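Local coordinates for protein sugar ABC transporter (Agrobacterium radiobacter, PDB 4RXT) that binds a pentose sugar, arabinose, and probably delivers it to an ABC-type transporter as its periplasmic solute-binding component, at residues A[18-32]-A[246-258]. Residues are numbered along the deposited sequence; the frame is centred on the assembly and turned at random.
Sequences YWQIVLAGARKAGKD and VQDPYRMGYDGIK. With ARA (alpha-L-arabinopyranose), chain B.
Gly25 and Gly253 bring helices 18-32 and 249-258 together. Their axes approach to 6.4 Å and cross at -35°. Backbone meets backbone here: Gly253 CA lies 3.4 Å from Val22 O in a CA-H...O contact. Neither glycine carries a side chain, and Gly25 C comes within 3.8 Å of Gly253 C. Tyr250 uses the bare surface of Gly25, whose CA sits over one ring face, 3.7 Å from the ring centroid. Ala29 CB covers a face of Tyr254 in the same way. Nearer the sugar, Pro249 CB presses on Val22 CG2 at 3.5 Å and on one face of the Tyr18 ring. Arabinose C1 lies over the opposite face. With CG anti to the backbone N (chi1 179°), the Tyr18 ring reaches between proline and sugar, and its OH is hydrogen-bonded to Asp93. Gln247 NE2 gives arabinose O2 a nearly straight bond of 3.1 Å (170°). Thr107 and Asp227 hold the same amide. The far end is polar and more exposed. There Tyr254 OH donates to the anti lone pair of Asp32 OD2 at 2.6 Å, while Lys28 NZ salt-bridges the same oxygen on its syn side. This close glycine-mediated helix packing runs up to the sugar cleft of a two-domain periplasmic binding protein fold.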
loop_
_atom_site.group_PDB
_atom_site.type_symbol
_atom_site.label_atom_id
_atom_site.label_comp_id
_atom_site.label_asym_id
_atom_site.label_seq_id
_atom_site.Cartn_x
_atom_site.Cartn_y
_atom_site.Cartn_z
ATOM N N TYR A 18 3.574 0.299 7.875
ATOM C CA TYR A 18 2.382 -0.258 7.277
ATOM C C TYR A 18 2.292 -1.783 7.502
ATOM O O TYR A 18 1.255 -2.307 7.920
ATOM C CB TYR A 18 2.391 0.024 5.787
ATOM C CG TYR A 18 1.192 -0.547 5.073
ATOM C CD1 TYR A 18 -0.013 0.145 4.997
ATOM C CD2 TYR A 18 1.258 -1.798 4.428
ATOM C CE1 TYR A 18 -1.106 -0.383 4.319
ATOM C CE2 TYR A 18 0.156 -2.322 3.776
ATOM C CZ TYR A 18 -1.009 -1.602 3.685
ATOM O OH TYR A 18 -2.106 -2.109 3.019
ATOM N N TRP A 19 3.388 -2.475 7.185
ATOM C CA TRP A 19 3.418 -3.941 7.361
ATOM C C TRP A 19 3.368 -4.360 8.808
ATOM O O TRP A 19 2.872 -5.419 9.122
ATOM C CB TRP A 19 4.615 -4.600 6.630
ATOM C CG TRP A 19 4.485 -4.419 5.157
ATOM C CD1 TRP A 19 5.227 -3.616 4.374
ATOM C CD2 TRP A 19 3.418 -4.908 4.354
ATOM N NE1 TRP A 19 4.722 -3.589 3.099
ATOM C CE2 TRP A 19 3.612 -4.396 3.062
ATOM C CE3 TRP A 19 2.332 -5.734 4.599
ATOM C CZ2 TRP A 19 2.762 -4.695 2.043
ATOM C CZ3 TRP A 19 1.493 -6.040 3.583
ATOM C CH2 TRP A 19 1.708 -5.517 2.329
ATOM N N GLN A 20 3.886 -3.507 9.685
ATOM C CA GLN A 20 3.769 -3.762 11.136
ATOM C C GLN A 20 2.308 -3.710 11.610
ATOM O O GLN A 20 1.905 -4.448 12.510
ATOM C CB GLN A 20 4.650 -2.811 11.923
ATOM C CG GLN A 20 6.116 -3.141 11.682
ATOM C CD GLN A 20 7.093 -2.027 12.008
ATOM O OE1 GLN A 20 6.716 -0.962 12.523
ATOM N NE2 GLN A 20 8.373 -2.255 11.665
ATOM N N ILE A 21 1.491 -2.907 10.953
ATOM C CA ILE A 21 0.044 -2.872 11.264
ATOM C C ILE A 21 -0.587 -4.191 10.822
ATOM O O ILE A 21 -1.320 -4.817 11.550
ATOM C CB ILE A 21 -0.707 -1.701 10.597
ATOM C CG1 ILE A 21 -0.194 -0.338 11.108
ATOM C CG2 ILE A 21 -2.214 -1.825 10.886
ATOM C CD1 ILE A 21 -0.637 0.840 10.245
ATOM N N VAL A 22 -0.275 -4.614 9.589
ATOM C CA VAL A 22 -0.717 -5.939 9.082
ATOM C C VAL A 22 -0.328 -7.057 10.051
ATOM O O VAL A 22 -1.144 -7.910 10.404
ATOM C CB VAL A 22 -0.147 -6.234 7.684
ATOM C CG1 VAL A 22 -0.522 -7.646 7.232
ATOM C CG2 VAL A 22 -0.595 -5.183 6.694
ATOM N N LEU A 23 0.930 -7.044 10.506
ATOM C CA LEU A 23 1.413 -8.073 11.429
ATOM C C LEU A 23 0.722 -8.018 12.801
ATOM O O LEU A 23 0.428 -9.049 13.372
ATOM C CB LEU A 23 2.942 -7.975 11.605
ATOM C CG LEU A 23 3.804 -8.347 10.406
ATOM C CD1 LEU A 23 5.265 -8.090 10.753
ATOM C CD2 LEU A 23 3.565 -9.781 9.955
ATOM N N ALA A 24 0.455 -6.806 13.285
ATOM C CA ALA A 24 -0.341 -6.660 14.478
ATOM C C ALA A 24 -1.755 -7.314 14.344
ATOM O O ALA A 24 -2.239 -8.006 15.271
ATOM C CB ALA A 24 -0.422 -5.191 14.884
ATOM N N GLY A 25 -2.402 -7.119 13.190
ATOM C CA GLY A 25 -3.680 -7.755 12.948
ATOM C C GLY A 25 -3.599 -9.290 12.938
ATOM O O GLY A 25 -4.427 -9.981 13.559
ATOM N N ALA A 26 -2.607 -9.805 12.200
ATOM C CA ALA A 26 -2.373 -11.225 12.098
ATOM C C ALA A 26 -2.083 -11.827 13.475
ATOM O O ALA A 26 -2.569 -12.915 13.809
ATOM C CB ALA A 26 -1.221 -11.494 11.132
ATOM N N ARG A 27 -1.300 -11.098 14.270
ATOM C CA ARG A 27 -0.915 -11.543 15.626
ATOM C C ARG A 27 -2.164 -11.681 16.507
ATOM O O ARG A 27 -2.333 -12.671 17.247
ATOM C CB ARG A 27 0.082 -10.527 16.278
ATOM C CG ARG A 27 0.682 -10.945 17.599
ATOM C CD ARG A 27 1.632 -9.857 18.086
ATOM N NE ARG A 27 2.605 -9.526 17.020
ATOM C CZ ARG A 27 2.847 -8.303 16.534
ATOM N NH1 ARG A 27 3.746 -8.140 15.578
ATOM N NH2 ARG A 27 2.216 -7.233 17.000
ATOM N N LYS A 28 -3.002 -10.644 16.468
ATOM C CA LYS A 28 -4.197 -10.624 17.311
ATOM C C LYS A 28 -5.107 -11.798 16.909
ATOM O O LYS A 28 -5.667 -12.516 17.753
ATOM C CB LYS A 28 -4.916 -9.279 17.195
ATOM C CG LYS A 28 -6.147 -9.129 18.073
ATOM C CD LYS A 28 -5.825 -9.193 19.556
ATOM C CE LYS A 28 -7.069 -8.929 20.430
ATOM N NZ LYS A 28 -8.353 -9.320 19.777
ATOM N N ALA A 29 -5.241 -12.003 15.600
ATOM C CA ALA A 29 -6.048 -13.123 15.103
ATOM C C ALA A 29 -5.506 -14.466 15.597
ATOM O O ALA A 29 -6.270 -15.333 16.004
ATOM C CB ALA A 29 -6.123 -13.115 13.597
ATOM N N GLY A 30 -4.182 -14.632 15.550
ATOM C CA GLY A 30 -3.567 -15.849 16.060
ATOM C C GLY A 30 -3.964 -16.101 17.514
ATOM O O GLY A 30 -4.313 -17.203 17.895
ATOM N N LYS A 31 -3.900 -15.060 18.312
ATOM C CA LYS A 31 -4.241 -15.153 19.748
ATOM C C LYS A 31 -5.743 -15.443 19.920
ATOM O O LYS A 31 -6.162 -16.288 20.733
ATOM C CB LYS A 31 -3.852 -13.861 20.481
ATOM C CG LYS A 31 -2.349 -13.660 20.705
ATOM C CD LYS A 31 -2.050 -12.505 21.680
ATOM C CE LYS A 31 -1.046 -11.471 21.144
ATOM N NZ LYS A 31 0.396 -11.831 21.335
ATOM N N ASP A 32 -6.570 -14.734 19.159
ATOM C CA ASP A 32 -8.022 -14.857 19.333
ATOM C C ASP A 32 -8.490 -16.250 18.947
ATOM O O ASP A 32 -9.368 -16.829 19.591
ATOM C CB ASP A 32 -8.805 -13.835 18.489
ATOM C CG ASP A 32 -8.754 -12.430 19.037
ATOM O OD1 ASP A 32 -8.214 -12.228 20.158
ATOM O OD2 ASP A 32 -9.254 -11.514 18.320
ATOM N N VAL A 246 -6.080 6.225 2.802
ATOM C CA VAL A 246 -5.814 5.294 3.901
ATOM C C VAL A 246 -6.572 3.983 3.652
ATOM O O VAL A 246 -7.716 3.982 3.205
ATOM C CB VAL A 246 -6.183 5.916 5.268
ATOM C CG1 VAL A 246 -6.028 4.946 6.451
ATOM C CG2 VAL A 246 -5.297 7.133 5.492
ATOM N N GLN A 247 -5.851 2.887 3.865
ATOM C CA GLN A 247 -6.332 1.537 3.667
ATOM C C GLN A 247 -6.661 0.910 5.016
ATOM O O GLN A 247 -6.647 1.598 6.028
ATOM C CB GLN A 247 -5.210 0.742 3.000
ATOM C CG GLN A 247 -4.687 1.308 1.688
ATOM C CD GLN A 247 -3.654 0.384 1.075
ATOM O OE1 GLN A 247 -3.980 -0.610 0.395
ATOM N NE2 GLN A 247 -2.387 0.672 1.348
ATOM N N ASP A 248 -6.947 -0.389 5.043
ATOM C CA ASP A 248 -7.187 -1.140 6.293
ATOM C C ASP A 248 -6.215 -2.316 6.434
ATOM O O ASP A 248 -6.615 -3.484 6.388
ATOM C CB ASP A 248 -8.648 -1.615 6.434
ATOM C CG ASP A 248 -9.042 -1.927 7.879
ATOM O OD1 ASP A 248 -8.162 -2.003 8.759
ATOM O OD2 ASP A 248 -10.265 -2.140 8.082
ATOM N N PRO A 249 -4.926 -2.012 6.644
ATOM C CA PRO A 249 -3.959 -3.079 6.786
ATOM C C PRO A 249 -4.215 -3.993 7.989
ATOM O O PRO A 249 -3.951 -5.180 7.890
ATOM C CB PRO A 249 -2.614 -2.339 6.946
ATOM C CG PRO A 249 -2.984 -0.935 7.372
ATOM C CD PRO A 249 -4.273 -0.704 6.600
ATOM N N TYR A 250 -4.696 -3.446 9.114
ATOM C CA TYR A 250 -4.996 -4.285 10.289
ATOM C C TYR A 250 -5.970 -5.396 9.922
ATOM O O TYR A 250 -5.751 -6.569 10.239
ATOM C CB TYR A 250 -5.552 -3.454 11.433
ATOM C CG TYR A 250 -5.677 -4.221 12.732
ATOM C CD1 TYR A 250 -4.621 -4.264 13.610
ATOM C CD2 TYR A 250 -6.850 -4.911 13.050
ATOM C CE1 TYR A 250 -4.720 -4.941 14.833
ATOM C CE2 TYR A 250 -6.974 -5.610 14.238
ATOM C CZ TYR A 250 -5.917 -5.635 15.135
ATOM O OH TYR A 250 -6.064 -6.320 16.319
ATOM N N ARG A 251 -7.031 -5.031 9.201
ATOM C CA ARG A 251 -8.018 -6.028 8.770
ATOM C C ARG A 251 -7.438 -7.032 7.790
ATOM O O ARG A 251 -7.762 -8.199 7.867
ATOM C CB ARG A 251 -9.259 -5.347 8.183
ATOM C CG ARG A 251 -10.287 -6.332 7.658
ATOM C CD ARG A 251 -11.438 -5.646 6.998
ATOM N NE ARG A 251 -12.418 -6.621 6.559
ATOM C CZ ARG A 251 -13.463 -6.326 5.795
ATOM N NH1 ARG A 251 -13.661 -5.080 5.381
ATOM N NH2 ARG A 251 -14.321 -7.272 5.467
ATOM N N MET A 252 -6.614 -6.567 6.842
ATOM C CA MET A 252 -5.934 -7.498 5.934
ATOM C C MET A 252 -5.182 -8.593 6.723
ATOM O O MET A 252 -5.249 -9.790 6.378
ATOM C CB MET A 252 -5.003 -6.779 4.937
ATOM C CG MET A 252 -5.693 -5.952 3.843
ATOM S SD MET A 252 -4.389 -5.114 2.831
ATOM C CE MET A 252 -5.074 -3.452 2.761
ATOM N N GLY A 253 -4.476 -8.211 7.784
ATOM C CA GLY A 253 -3.768 -9.164 8.634
ATOM C C GLY A 253 -4.705 -10.069 9.425
ATOM O O GLY A 253 -4.564 -11.290 9.417
ATOM N N TYR A 254 -5.690 -9.446 10.067
ATOM C CA TYR A 254 -6.616 -10.163 10.937
ATOM C C TYR A 254 -7.483 -11.133 10.144
ATOM O O TYR A 254 -7.539 -12.338 10.438
ATOM C CB TYR A 254 -7.476 -9.183 11.748
ATOM C CG TYR A 254 -8.230 -9.879 12.862
ATOM C CD1 TYR A 254 -9.391 -10.591 12.600
ATOM C CD2 TYR A 254 -7.728 -9.892 14.164
ATOM C CE1 TYR A 254 -10.055 -11.263 13.613
ATOM C CE2 TYR A 254 -8.390 -10.545 15.190
ATOM C CZ TYR A 254 -9.550 -11.229 14.915
ATOM O OH TYR A 254 -10.154 -11.895 15.957
ATOM N N ASP A 255 -8.217 -10.575 9.183
ATOM C CA ASP A 255 -9.142 -11.345 8.406
ATOM C C ASP A 255 -8.374 -12.234 7.430
ATOM O O ASP A 255 -8.913 -13.245 6.986
ATOM C CB ASP A 255 -10.154 -10.474 7.688
ATOM C CG ASP A 255 -11.260 -9.988 8.605
ATOM O OD1 ASP A 255 -11.357 -10.458 9.762
ATOM O OD2 ASP A 255 -12.063 -9.159 8.155
ATOM N N GLY A 256 -7.131 -11.888 7.107
ATOM C CA GLY A 256 -6.274 -12.825 6.366
ATOM C C GLY A 256 -6.057 -14.136 7.092
ATOM O O GLY A 256 -6.253 -15.218 6.540
ATOM N N ILE A 257 -5.586 -14.035 8.332
ATOM C CA ILE A 257 -5.430 -15.209 9.181
ATOM C C ILE A 257 -6.752 -15.934 9.422
ATOM O O ILE A 257 -6.834 -17.146 9.281
ATOM C CB ILE A 257 -4.768 -14.860 10.513
ATOM C CG1 ILE A 257 -3.346 -14.369 10.276
ATOM C CG2 ILE A 257 -4.825 -16.060 11.470
ATOM C CD1 ILE A 257 -2.371 -15.353 9.640
ATOM N N LYS A 258 -7.791 -15.187 9.762
ATOM C CA LYS A 258 -9.112 -15.803 9.984
ATOM C C LYS A 258 -9.586 -16.604 8.734
ATOM O O LYS A 258 -10.074 -17.748 8.864
ATOM C CB LYS A 258 -10.128 -14.743 10.399
ATOM C CG LYS A 258 -11.470 -15.248 10.863
ATOM C CD LYS A 258 -12.291 -14.118 11.450
ATOM C CE LYS A 258 -13.585 -14.650 12.019
ATOM N NZ LYS A 258 -14.211 -13.594 12.835
HETATM C C1 ARA B . 1.300 0.223 1.077
HETATM C C2 ARA B . 0.948 -0.703 -0.103
HETATM C C3 ARA B . 1.948 -1.846 -0.161
HETATM C C4 ARA B . 3.398 -1.330 -0.159
HETATM C C5 ARA B . 3.471 0.084 0.240
HETATM O O1 ARA B . 0.636 1.340 0.497
HETATM O O2 ARA B . -0.369 -1.261 0.060
HETATM O O3 ARA B . 1.622 -2.670 -1.293
HETATM O O4 ARA B . 3.963 -1.245 -1.470
HETATM O O5 ARA B . 2.672 0.443 1.380
#